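Local atomic coordinates of major capsid protein (Paramecium bursaria Chlorella virus 1, PDB entry 5TIP), a protein that self-assembles as trimers into the large icosahedral capsid of the virus, forming most of its glycoprotein shell. Residues A[89-94]-A[176-181]; A[317-322]-A[371-376]; A[119-124]-A[340-345]; A[234-239]-A[411-416]. All coordinates share one frame; numbering follows the deposited sequence.

Contact 1: A[89-94]-A[176-181]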
loop_
_atom_site.group_PDB
_atom_site.type_symbol
_atom_site.label_atom_id
_atom_site.label_comp_id
_atom_site.label_asym_id
_atom_site.label_seq_id
_atom_site.Cartn_x
_atom_site.Cartn_y
_atom_site.Cartn_z
ATOM N N GLU A 89 13.945 18.750 1.382
ATOM C CA GLU A 89 14.794 17.616 1.724
ATOM C C GLU A 89 16.262 17.939 1.484
ATOM O O GLU A 89 17.121 17.615 2.313
ATOM C CB GLU A 89 14.361 16.391 0.921
ATOM C CG GLU A 89 15.279 15.194 1.037
ATOM C CD GLU A 89 14.937 14.118 0.028
ATOM O OE1 GLU A 89 13.895 13.451 0.196
ATOM O OE2 GLU A 89 15.704 13.950 -0.942
ATOM N N GLU A 90 16.571 18.584 0.356
ATOM C CA GLU A 90 17.951 18.964 0.077
ATOM C C GLU A 90 18.448 20.029 1.044
ATOM O O GLU A 90 19.633 20.037 1.396
ATOM C CB GLU A 90 18.085 19.464 -1.361
ATOM C CG GLU A 90 19.510 19.834 -1.740
ATOM C CD GLU A 90 19.617 20.434 -3.124
ATOM O OE1 GLU A 90 18.567 20.692 -3.748
ATOM O OE2 GLU A 90 20.756 20.653 -3.588
ATOM N N LEU A 91 17.563 20.931 1.480
ATOM C CA LEU A 91 17.978 22.004 2.379
ATOM C C LEU A 91 18.569 21.445 3.666
ATOM O O LEU A 91 19.517 22.012 4.221
ATOM C CB LEU A 91 16.791 22.920 2.683
ATOM C CG LEU A 91 17.083 24.157 3.535
ATOM C CD1 LEU A 91 18.107 25.040 2.842
ATOM C CD2 LEU A 91 15.805 24.926 3.804
ATOM N N LEU A 92 18.024 20.330 4.154
ATOM C CA LEU A 92 18.562 19.644 5.326
ATOM C C LEU A 92 19.735 18.786 4.860
ATOM O O LEU A 92 19.621 17.576 4.647
ATOM C CB LEU A 92 17.479 18.812 5.999
ATOM C CG LEU A 92 17.660 18.539 7.489
ATOM C CD1 LEU A 92 17.698 19.854 8.239
ATOM C CD2 LEU A 92 16.543 17.652 8.012
ATOM N N GLN A 93 20.890 19.439 4.698
ATOM C CA GLN A 93 22.041 18.777 4.086
ATOM C C GLN A 93 22.519 17.601 4.928
ATOM O O GLN A 93 22.796 16.518 4.400
ATOM C CB GLN A 93 23.173 19.779 3.868
ATOM C CG GLN A 93 24.434 19.154 3.299
ATOM C CD GLN A 93 25.465 20.186 2.900
ATOM O OE1 GLN A 93 25.277 20.925 1.934
ATOM N NE2 GLN A 93 26.565 20.246 3.644
ATOM N N ASP A 94 22.632 17.796 6.240
ATOM C CA ASP A 94 22.949 16.690 7.130
ATOM C C ASP A 94 22.429 17.013 8.521
ATOM O O ASP A 94 22.307 18.182 8.898
ATOM C CB ASP A 94 24.457 16.389 7.167
ATOM C CG ASP A 94 25.295 17.592 7.563
ATOM O OD1 ASP A 94 25.279 17.973 8.752
ATOM O OD2 ASP A 94 25.988 18.147 6.682
ATOM N N PHE A 176 22.298 20.562 12.772
ATOM C CA PHE A 176 21.829 20.697 11.403
ATOM C C PHE A 176 22.835 21.476 10.567
ATOM O O PHE A 176 23.510 22.385 11.057
ATOM C CB PHE A 176 20.467 21.393 11.358
ATOM C CG PHE A 176 19.398 20.682 12.137
ATOM C CD1 PHE A 176 18.641 19.684 11.547
ATOM C CD2 PHE A 176 19.145 21.016 13.456
ATOM C CE1 PHE A 176 17.655 19.029 12.257
ATOM C CE2 PHE A 176 18.160 20.365 14.172
ATOM C CZ PHE A 176 17.413 19.371 13.571
ATOM N N THR A 177 22.922 21.114 9.290
ATOM C CA THR A 177 23.701 21.851 8.305
ATOM C C THR A 177 22.797 22.130 7.118
ATOM O O THR A 177 22.256 21.197 6.518
ATOM C CB THR A 177 24.938 21.063 7.862
ATOM O OG1 THR A 177 25.786 20.819 8.991
ATOM C CG2 THR A 177 25.714 21.833 6.805
ATOM N N LEU A 178 22.622 23.406 6.787
ATOM C CA LEU A 178 21.737 23.795 5.701
ATOM C C LEU A 178 22.501 23.866 4.389
ATOM O O LEU A 178 23.656 24.301 4.349
ATOM C CB LEU A 178 21.074 25.142 5.987
ATOM C CG LEU A 178 20.180 25.212 7.220
ATOM C CD1 LEU A 178 19.404 26.515 7.203
ATOM C CD2 LEU A 178 19.245 24.014 7.273
ATOM N N ALA A 179 21.848 23.429 3.316
ATOM C CA ALA A 179 22.466 23.481 2.001
ATOM C C ALA A 179 22.695 24.927 1.583
ATOM O O ALA A 179 21.988 25.843 2.011
ATOM C CB ALA A 179 21.590 22.765 0.972
ATOM N N SER A 180 23.703 25.129 0.736
ATOM C CA SER A 180 24.024 26.476 0.282
ATOM C C SER A 180 23.153 26.883 -0.898
ATOM O O SER A 180 22.590 27.983 -0.915
ATOM C CB SER A 180 25.505 26.561 -0.088
ATOM O OG SER A 180 26.320 26.207 1.015
ATOM N N GLN A 181 23.023 26.004 -1.888
ATOM C CA GLN A 181 22.303 26.305 -3.117
ATOM C C GLN A 181 21.225 25.254 -3.330
ATOM O O GLN A 181 21.523 24.055 -3.353
ATOM C CB GLN A 181 23.260 26.338 -4.313
ATOM C CG GLN A 181 24.495 27.194 -4.081
ATOM C CD GLN A 181 25.384 27.287 -5.303
ATOM O OE1 GLN A 181 25.158 26.604 -6.301
ATOM N NE2 GLN A 181 26.395 28.146 -5.236
HETATM O O HOH W 1 22.086 22.253 -4.948
HETATM O O HOH W 2 25.696 23.159 0.025
HETATM O O HOH W 3 26.399 23.977 3.214
#

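Contact 2: A[317-322]-A[371-376]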
loop_
_atom_site.group_PDB
_atom_site.type_symbol
_atom_site.label_atom_id
_atom_site.label_comp_id
_atom_site.label_asym_id
_atom_site.label_seq_id
_atom_site.Cartn_x
_atom_site.Cartn_y
_atom_site.Cartn_z
ATOM N N ILE A 317 29.654 -8.632 -4.960
ATOM C CA ILE A 317 30.389 -8.313 -3.744
ATOM C C ILE A 317 31.385 -9.431 -3.482
ATOM O O ILE A 317 31.050 -10.615 -3.602
ATOM C CB ILE A 317 29.446 -8.122 -2.541
ATOM C CG1 ILE A 317 28.461 -6.986 -2.812
ATOM C CG2 ILE A 317 30.242 -7.844 -1.276
ATOM C CD1 ILE A 317 27.433 -6.804 -1.719
ATOM N N GLN A 318 32.612 -9.054 -3.135
ATOM C CA GLN A 318 33.657 -10.008 -2.802
ATOM C C GLN A 318 33.974 -9.915 -1.317
ATOM O O GLN A 318 34.104 -8.816 -0.764
ATOM C CB GLN A 318 34.922 -9.758 -3.628
ATOM C CG GLN A 318 34.752 -10.016 -5.119
ATOM C CD GLN A 318 36.074 -10.026 -5.868
ATOM O OE1 GLN A 318 37.109 -10.403 -5.317
ATOM N NE2 GLN A 318 36.043 -9.612 -7.131
ATOM N N LEU A 319 34.101 -11.073 -0.678
ATOM C CA LEU A 319 34.367 -11.174 0.752
ATOM C C LEU A 319 35.702 -11.885 0.916
ATOM O O LEU A 319 35.792 -13.100 0.704
ATOM C CB LEU A 319 33.236 -11.918 1.460
ATOM C CG LEU A 319 33.065 -11.779 2.973
ATOM C CD1 LEU A 319 31.656 -12.190 3.358
ATOM C CD2 LEU A 319 34.082 -12.619 3.730
ATOM N N ASN A 320 36.732 -11.125 1.289
ATOM C CA ASN A 320 38.089 -11.649 1.439
ATOM C C ASN A 320 38.577 -12.301 0.146
ATOM O O ASN A 320 39.183 -13.374 0.158
ATOM C CB ASN A 320 38.180 -12.622 2.616
ATOM C CG ASN A 320 37.928 -11.944 3.948
ATOM O OD1 ASN A 320 38.299 -10.787 4.147
ATOM N ND2 ASN A 320 37.288 -12.659 4.868
ATOM N N GLY A 321 38.303 -11.643 -0.980
ATOM C CA GLY A 321 38.755 -12.091 -2.279
ATOM C C GLY A 321 37.859 -13.094 -2.975
ATOM O O GLY A 321 38.023 -13.311 -4.182
ATOM N N GLN A 322 36.919 -13.705 -2.264
ATOM C CA GLN A 322 36.013 -14.689 -2.836
ATOM C C GLN A 322 34.627 -14.084 -3.025
ATOM O O GLN A 322 34.207 -13.205 -2.270
ATOM C CB GLN A 322 35.938 -15.942 -1.959
ATOM C CG GLN A 322 37.264 -16.677 -1.858
ATOM C CD GLN A 322 37.741 -17.197 -3.202
ATOM O OE1 GLN A 322 36.960 -17.734 -3.987
ATOM N NE2 GLN A 322 39.028 -17.024 -3.479
ATOM N N SER A 371 32.397 -6.158 10.896
ATOM C CA SER A 371 33.537 -6.024 11.794
ATOM C C SER A 371 34.431 -7.256 11.785
ATOM O O SER A 371 35.567 -7.183 12.267
ATOM C CB SER A 371 33.060 -5.756 13.222
ATOM O OG SER A 371 32.317 -4.552 13.304
ATOM N N ARG A 372 33.948 -8.382 11.264
ATOM C CA ARG A 372 34.734 -9.606 11.190
ATOM C C ARG A 372 35.216 -9.917 9.778
ATOM O O ARG A 372 35.704 -11.024 9.530
ATOM C CB ARG A 372 33.944 -10.787 11.754
ATOM C CG ARG A 372 33.482 -10.560 13.175
ATOM C CD ARG A 372 34.682 -10.251 14.051
ATOM N NE ARG A 372 35.658 -11.334 14.065
ATOM C CZ ARG A 372 36.928 -11.175 14.420
ATOM N NH1 ARG A 372 37.370 -9.978 14.783
ATOM N NH2 ARG A 372 37.761 -12.207 14.405
ATOM N N ILE A 373 35.089 -8.973 8.851
ATOM C CA ILE A 373 35.501 -9.164 7.466
ATOM C C ILE A 373 36.654 -8.213 7.193
ATOM O O ILE A 373 36.501 -6.990 7.307
ATOM C CB ILE A 373 34.343 -8.925 6.488
ATOM C CG1 ILE A 373 33.144 -9.797 6.862
ATOM C CG2 ILE A 373 34.791 -9.195 5.061
ATOM C CD1 ILE A 373 31.912 -9.511 6.045
ATOM N N ASP A 374 37.810 -8.775 6.832
ATOM C CA ASP A 374 38.979 -7.944 6.568
ATOM C C ASP A 374 38.841 -7.195 5.250
ATOM O O ASP A 374 39.166 -6.005 5.171
ATOM C CB ASP A 374 40.242 -8.806 6.565
ATOM C CG ASP A 374 40.642 -9.260 7.955
ATOM O OD1 ASP A 374 40.274 -8.575 8.933
ATOM O OD2 ASP A 374 41.324 -10.299 8.071
ATOM N N ASN A 375 38.358 -7.867 4.207
ATOM C CA ASN A 375 38.250 -7.272 2.880
ATOM C C ASN A 375 36.853 -7.526 2.334
ATOM O O ASN A 375 36.499 -8.667 2.023
ATOM C CB ASN A 375 39.316 -7.833 1.935
ATOM C CG ASN A 375 39.335 -7.131 0.584
ATOM O OD1 ASN A 375 38.315 -7.035 -0.100
ATOM N ND2 ASN A 375 40.503 -6.632 0.197
ATOM N N ALA A 376 36.065 -6.462 2.217
ATOM C CA ALA A 376 34.780 -6.493 1.535
ATOM C C ALA A 376 34.849 -5.509 0.380
ATOM O O ALA A 376 35.177 -4.335 0.581
ATOM C CB ALA A 376 33.631 -6.137 2.480
HETATM O O HOH W 4 37.942 -11.250 7.525
#

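Contact 3: A[119-124]-A[340-345]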
loop_
_atom_site.group_PDB
_atom_site.type_symbol
_atom_site.label_atom_id
_atom_site.label_comp_id
_atom_site.label_asym_id
_atom_site.label_seq_id
_atom_site.Cartn_x
_atom_site.Cartn_y
_atom_site.Cartn_z
ATOM N N PHE A 119 12.467 2.728 0.542
ATOM C CA PHE A 119 11.661 2.245 1.655
ATOM C C PHE A 119 10.344 2.987 1.841
ATOM O O PHE A 119 9.549 2.596 2.702
ATOM C CB PHE A 119 12.485 2.296 2.945
ATOM C CG PHE A 119 13.703 1.422 2.903
ATOM C CD1 PHE A 119 13.589 0.051 3.052
ATOM C CD2 PHE A 119 14.958 1.967 2.686
ATOM C CE1 PHE A 119 14.702 -0.760 3.002
ATOM C CE2 PHE A 119 16.077 1.160 2.635
ATOM C CZ PHE A 119 15.949 -0.206 2.791
ATOM N N ARG A 120 10.090 4.041 1.078
ATOM C CA ARG A 120 8.755 4.615 1.014
ATOM C C ARG A 120 8.078 4.183 -0.279
ATOM O O ARG A 120 8.733 3.836 -1.265
ATOM C CB ARG A 120 8.796 6.140 1.116
ATOM C CG ARG A 120 8.969 6.644 2.540
ATOM C CD ARG A 120 8.543 8.097 2.679
ATOM N NE ARG A 120 8.973 8.665 3.953
ATOM C CZ ARG A 120 10.170 9.202 4.162
ATOM N NH1 ARG A 120 11.058 9.247 3.179
ATOM N NH2 ARG A 120 10.482 9.693 5.353
ATOM N N MET A 121 6.749 4.199 -0.262
ATOM C CA MET A 121 5.991 3.709 -1.402
ATOM C C MET A 121 4.572 4.247 -1.336
ATOM O O MET A 121 4.100 4.684 -0.283
ATOM C CB MET A 121 5.967 2.178 -1.443
ATOM C CG MET A 121 5.234 1.554 -0.265
ATOM S SD MET A 121 5.325 -0.247 -0.224
ATOM C CE MET A 121 7.063 -0.495 0.125
ATOM N N ASN A 122 3.910 4.213 -2.486
ATOM C CA ASN A 122 2.452 4.384 -2.605
ATOM C C ASN A 122 2.084 5.801 -2.150
ATOM O O ASN A 122 2.851 6.745 -2.398
ATOM C CB ASN A 122 1.765 3.267 -1.850
ATOM C CG ASN A 122 2.114 1.902 -2.396
ATOM O OD1 ASN A 122 2.310 1.739 -3.599
ATOM N ND2 ASN A 122 2.196 0.911 -1.516
ATOM N N ASP A 123 0.924 5.977 -1.505
ATOM C CA ASP A 123 0.463 7.305 -1.110
ATOM C C ASP A 123 1.336 7.907 -0.017
ATOM O O ASP A 123 1.463 9.134 0.065
ATOM C CB ASP A 123 -0.987 7.234 -0.639
ATOM C CG ASP A 123 -1.958 7.034 -1.781
ATOM O OD1 ASP A 123 -1.527 7.072 -2.952
ATOM O OD2 ASP A 123 -3.154 6.823 -1.500
ATOM N N ASP A 124 1.939 7.063 0.824
ATOM C CA ASP A 124 2.849 7.555 1.850
ATOM C C ASP A 124 4.018 8.310 1.235
ATOM O O ASP A 124 4.401 9.386 1.719
ATOM C CB ASP A 124 3.351 6.379 2.681
ATOM C CG ASP A 124 4.233 6.811 3.820
ATOM O OD1 ASP A 124 3.878 7.751 4.552
ATOM O OD2 ASP A 124 5.299 6.210 4.000
ATOM N N GLN A 340 11.870 -8.650 -3.684
ATOM C CA GLN A 340 11.924 -9.795 -2.784
ATOM C C GLN A 340 11.925 -9.407 -1.312
ATOM O O GLN A 340 11.560 -10.236 -0.472
ATOM C CB GLN A 340 13.162 -10.643 -3.084
ATOM C CG GLN A 340 13.101 -11.382 -4.410
ATOM C CD GLN A 340 14.352 -12.190 -4.682
ATOM O OE1 GLN A 340 15.412 -11.928 -4.112
ATOM N NE2 GLN A 340 14.235 -13.182 -5.556
ATOM N N SER A 341 12.312 -8.177 -0.974
ATOM C CA SER A 341 12.522 -7.814 0.420
ATOM C C SER A 341 11.797 -6.555 0.875
ATOM O O SER A 341 11.716 -6.328 2.087
ATOM C CB SER A 341 14.024 -7.645 0.703
ATOM O OG SER A 341 14.576 -6.596 -0.074
ATOM N N ILE A 342 11.263 -5.740 -0.035
ATOM C CA ILE A 342 10.600 -4.489 0.315
ATOM C C ILE A 342 9.136 -4.495 -0.111
ATOM O O ILE A 342 8.239 -4.271 0.707
ATOM C CB ILE A 342 11.338 -3.271 -0.287
ATOM C CG1 ILE A 342 12.758 -3.173 0.272
ATOM C CG2 ILE A 342 10.571 -1.991 -0.002
ATOM C CD1 ILE A 342 13.561 -2.023 -0.300
ATOM N N GLY A 343 8.876 -4.747 -1.390
ATOM C CA GLY A 343 7.517 -4.775 -1.888
ATOM C C GLY A 343 6.987 -3.449 -2.380
ATOM O O GLY A 343 5.776 -3.212 -2.307
ATOM N N GLY A 344 7.855 -2.572 -2.874
ATOM C CA GLY A 344 7.425 -1.321 -3.469
ATOM C C GLY A 344 7.918 -1.199 -4.896
ATOM O O GLY A 344 7.896 -2.177 -5.648
ATOM N N VAL A 345 8.365 -0.009 -5.283
ATOM C CA VAL A 345 9.007 0.202 -6.576
ATOM C C VAL A 345 10.131 1.211 -6.383
ATOM O O VAL A 345 9.959 2.222 -5.693
ATOM C CB VAL A 345 8.012 0.664 -7.663
ATOM C CG1 VAL A 345 7.474 2.058 -7.379
ATOM C CG2 VAL A 345 8.664 0.607 -9.036
HETATM O O HOH W 5 9.087 1.498 -2.602
#

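Contact 4: A[234-239]-A[411-416]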
loop_
_atom_site.group_PDB
_atom_site.type_symbol
_atom_site.label_atom_id
_atom_site.label_comp_id
_atom_site.label_asym_id
_atom_site.label_seq_id
_atom_site.Cartn_x
_atom_site.Cartn_y
_atom_site.Cartn_z
ATOM N N GLY A 234 31.580 8.838 2.686
ATOM C CA GLY A 234 31.814 9.797 1.629
ATOM C C GLY A 234 31.631 9.181 0.251
ATOM O O GLY A 234 31.611 7.959 0.072
ATOM N N SER A 235 31.492 10.058 -0.738
ATOM C CA SER A 235 31.278 9.617 -2.108
ATOM C C SER A 235 32.539 8.980 -2.676
ATOM O O SER A 235 33.657 9.423 -2.404
ATOM C CB SER A 235 30.859 10.800 -2.981
ATOM O OG SER A 235 29.698 11.433 -2.472
ATOM N N GLU A 236 32.310 8.005 -3.551
ATOM C CA GLU A 236 33.361 7.315 -4.281
ATOM C C GLU A 236 33.341 7.894 -5.699
ATOM O O GLU A 236 32.313 8.396 -6.158
ATOM C CB GLU A 236 33.102 5.810 -4.313
ATOM C CG GLU A 236 33.160 5.142 -2.950
ATOM C CD GLU A 236 34.493 5.344 -2.257
ATOM O OE1 GLU A 236 35.536 5.281 -2.942
ATOM O OE2 GLU A 236 34.499 5.566 -1.028
ATOM N N THR A 237 34.469 7.819 -6.395
ATOM C CA THR A 237 34.583 8.368 -7.741
ATOM C C THR A 237 34.317 7.256 -8.750
ATOM O O THR A 237 35.151 6.364 -8.935
ATOM C CB THR A 237 35.960 8.990 -7.955
ATOM O OG1 THR A 237 36.168 10.029 -6.991
ATOM C CG2 THR A 237 36.066 9.580 -9.352
ATOM N N ALA A 238 33.159 7.313 -9.399
ATOM C CA ALA A 238 32.846 6.380 -10.468
ATOM C C ALA A 238 33.458 6.858 -11.778
ATOM O O ALA A 238 33.560 8.060 -12.039
ATOM C CB ALA A 238 31.334 6.220 -10.623
ATOM N N THR A 239 33.873 5.901 -12.606
ATOM C CA THR A 239 34.555 6.187 -13.868
ATOM C C THR A 239 33.872 5.450 -15.014
ATOM O O THR A 239 34.447 4.524 -15.600
ATOM C CB THR A 239 36.035 5.805 -13.794
ATOM O OG1 THR A 239 36.155 4.396 -13.552
ATOM C CG2 THR A 239 36.735 6.568 -12.683
ATOM N N THR A 411 29.399 10.585 -11.547
ATOM C CA THR A 411 30.735 10.303 -11.037
ATOM C C THR A 411 30.794 10.174 -9.522
ATOM O O THR A 411 31.846 9.802 -8.991
ATOM C CB THR A 411 31.711 11.396 -11.482
ATOM O OG1 THR A 411 31.207 12.676 -11.080
ATOM C CG2 THR A 411 31.875 11.377 -12.993
ATOM N N ALA A 412 29.707 10.471 -8.816
ATOM C CA ALA A 412 29.661 10.367 -7.361
ATOM C C ALA A 412 28.955 9.068 -6.991
ATOM O O ALA A 412 27.746 8.927 -7.203
ATOM C CB ALA A 412 28.955 11.575 -6.750
ATOM N N LEU A 413 29.712 8.120 -6.443
ATOM C CA LEU A 413 29.177 6.842 -5.988
ATOM C C LEU A 413 28.988 6.912 -4.477
ATOM O O LEU A 413 29.966 6.978 -3.724
ATOM C CB LEU A 413 30.104 5.691 -6.377
ATOM C CG LEU A 413 29.822 4.332 -5.731
ATOM C CD1 LEU A 413 28.423 3.849 -6.078
ATOM C CD2 LEU A 413 30.862 3.303 -6.152
ATOM N N ASN A 414 27.734 6.903 -4.038
ATOM C CA ASN A 414 27.393 6.940 -2.622
ATOM C C ASN A 414 26.958 5.548 -2.185
ATOM O O ASN A 414 25.973 5.015 -2.704
ATOM C CB ASN A 414 26.281 7.953 -2.354
ATOM C CG ASN A 414 26.623 9.342 -2.850
ATOM O OD1 ASN A 414 27.385 10.070 -2.217
ATOM N ND2 ASN A 414 26.052 9.719 -3.988
ATOM N N ILE A 415 27.686 4.964 -1.238
ATOM C CA ILE A 415 27.390 3.631 -0.725
ATOM C C ILE A 415 26.969 3.769 0.730
ATOM O O ILE A 415 27.702 4.341 1.546
ATOM C CB ILE A 415 28.593 2.687 -0.866
ATOM C CG1 ILE A 415 29.091 2.675 -2.311
ATOM C CG2 ILE A 415 28.220 1.281 -0.425
ATOM C CD1 ILE A 415 30.338 1.853 -2.517
ATOM N N TYR A 416 25.789 3.247 1.055
ATOM C CA TYR A 416 25.236 3.325 2.397
ATOM C C TYR A 416 25.120 1.932 3.000
ATOM O O TYR A 416 24.920 0.942 2.290
ATOM C CB TYR A 416 23.862 4.004 2.394
ATOM C CG TYR A 416 23.890 5.416 1.861
ATOM C CD1 TYR A 416 24.262 6.477 2.674
ATOM C CD2 TYR A 416 23.555 5.687 0.542
ATOM C CE1 TYR A 416 24.293 7.770 2.191
ATOM C CE2 TYR A 416 23.584 6.976 0.050
ATOM C CZ TYR A 416 23.955 8.013 0.880
ATOM O OH TYR A 416 23.987 9.299 0.396
#

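Contact 1: A[89-94]-A[176-181]
Asp94 holds its CG between the backbone N and the carbonyl carbon (chi1 56°), and Thr177 turns OG1 to the side of its own backbone N (chi1 -61°), which sets hydroxyl against carboxylate across the two strands. Thr177 OG1 donates to Asp94 OD1 at 2.9 Å, reaching the syn side of the carboxylate but 27° out of its plane. The same hydroxyl also bonds Lys54, so the buried carboxylate probably feels a positive charge close by. Between the main chains of the same two residues, Thr177 N donates to Asp94 O at 3.0 Å. The strands meet antiparallel through a classic beta bulge, Gln93 and Asp94 both facing Thr177, whose carbonyl takes only weak bonds from their two backbone N-H groups. They are the central strands of a four-stranded sheet in the N-terminal half of the protein, and the bulge follows directly on the end of helix 87-91, at the start of strand 92-99. At that junction Leu91 O accepts Ala179 N at 2.9 Å. On the face carrying Leu92 and Leu178, Leu92 CD1 presses obliquely on the Phe176 ring, 3.4 Å from Phe176 CD1, while Phe176 and Leu178 continue onto strand 65-76. The extended Gln93 side chain passes obliquely over Thr177, its NE2 3.6 Å from Thr177 CG2. Gln93 OE1 turns to a water that donates to it at 3.0 Å and accepts the N-H of Ser180.

Contact 2: A[317-322]-A[371-376]
A type I' beta turn, Leu319 to Gln322, links strands 312-319 and 322-329 into a hairpin, and its first corner residue, Asn320, grips the loop that leads into strand 376-387. Asn320 N gives a nearly straight bond (168°) to Asn375 O, 2.6 Å away and in the carbonyl plane. In return the Asn320 side chain, with CG beside its own backbone N (chi1 -65°), brings OD1 to 2.9 Å from Asn375 N, which meets the amide oxygen almost end-on. One asparagine thus holds both the N-H and the carbonyl of Asn375, while the Asn375 side chain bonds Thr377 through OD1. A water extends the grip, accepting from Asn320 ND2 at 3.1 Å and donating to Arg372 O. The apolar part is made by Leu319 and Ile373, which cross at about a right angle. Leu319 CD2 meets Ile373 CG2 at 3.7 Å, and the CD1 atoms of the two residues lie 3.8 Å apart. Leu319 also packs on Ser5 of the second subunit, placing this edge at the trimer interface. Leu319 and Ala376 form a non-hydrogen-bonded antiparallel pair, and the two bonds of Asn320 carry the contact one residue past it, at the tip of a tight two-residue beta hairpin.

Contact 3: A[119-124]-A[340-345]
The backbones approach without any direct hydrogen bond, Met121 and Gly344 bringing their CA atoms to 5.6 Å just after helix 330-341, which Gly343 leaves with positive phi (90°). Met121 reaches over this glycine turn. Its CG sits between the backbone N and the carbonyl carbon (chi1 65°), and a bend at the thioether (chi3 68°) lays the methyl CE 3.7 Å from Gly344 CA. The sulfur rests beside the turn, Met121 SD being 3.7 Å from Gly343 O, and CE also touches Ile342 CG2 at 3.8 Å. With no side chain on Gly344, the methionine methyl can lie directly against the backbone. The contact joins the link between helices 109-119 and 122-132, in the N-terminal half of the double jelly roll, to the end of helix 330-341 in the C-terminal half. Ile342 meets two side chains of 119-124: CG2 faces Met121 CE, while CD1 meets the Phe119 ring obliquely, 3.7 Å from Phe119 CE1. The phenylalanine and isoleucine side chains cross at about a right angle, and the ring also meets Tyr260. A water bridges the main chains, donating to Arg120 O at 2.7 Å and accepting Val345 N at 3.2 Å. Met121 and Val345 also pack on Asp123 of the third subunit.

Contact 4: A[234-239]-A[411-416]
Glu236 and Leu413 are a hydrogen-bonded antiparallel pair where strand 223-237 ends beside strand 412-426, in a sheet of the C-terminal half of this double jelly-roll capsid protein. The backbone bonds are short and fairly straight. Glu236 N reaches Leu413 O at 2.6 Å, and Leu413 N reaches Glu236 O, also at 2.6 Å, with a donor angle of 174°. Past the end of the regular pairing, Ala238 N bonds Thr411 O at 2.8 Å, approaching from above the carbonyl plane, 45° out of it. Apolar packing lies on the face carrying Glu236 and Leu413, whose CB atoms are 3.6 Å apart. Leu413, with CG anti to the backbone N, packs on Trp263 and Phe265 of strand 257-266 and on Ile250 and Leu380 of the other C-terminal sheet. Glu236 is folded at chi2, which turns its carboxylate off strand 412-426. The side-chain polar link is on the next residues along. Asn414 ND2 bonds Asn264 OD1, and Asn414 OD1 takes the serine hydroxyl: Ser235 OG donates to Asn414 OD1 at 2.7 Å, tilted 32° from the plane of the amide carbonyl.

Overall arrangement
From the N terminus, contact 1 closes first, joining 89-94 to 176-181 within the N-terminal half. Residues 119-124 lie inside that loop but pair with 340-345, so contact 3 crosses contact 1 and ties the two halves of the chain together. Further on, in the C-terminal half, 234-239 pairs with 411-416, and contact 4 closes this long loop. Contact 2, 317-322 with 371-376, is nested inside it, and contact 3 crosses both. Contacts 2 and 4 have centres about 19 Å apart and serve the two C-terminal sheets. No two contacts touch; contacts 2 and 3 both reach the second subunit, contact 3 the third as well, whereas no other subunit touches the segments of contacts 1 and 4.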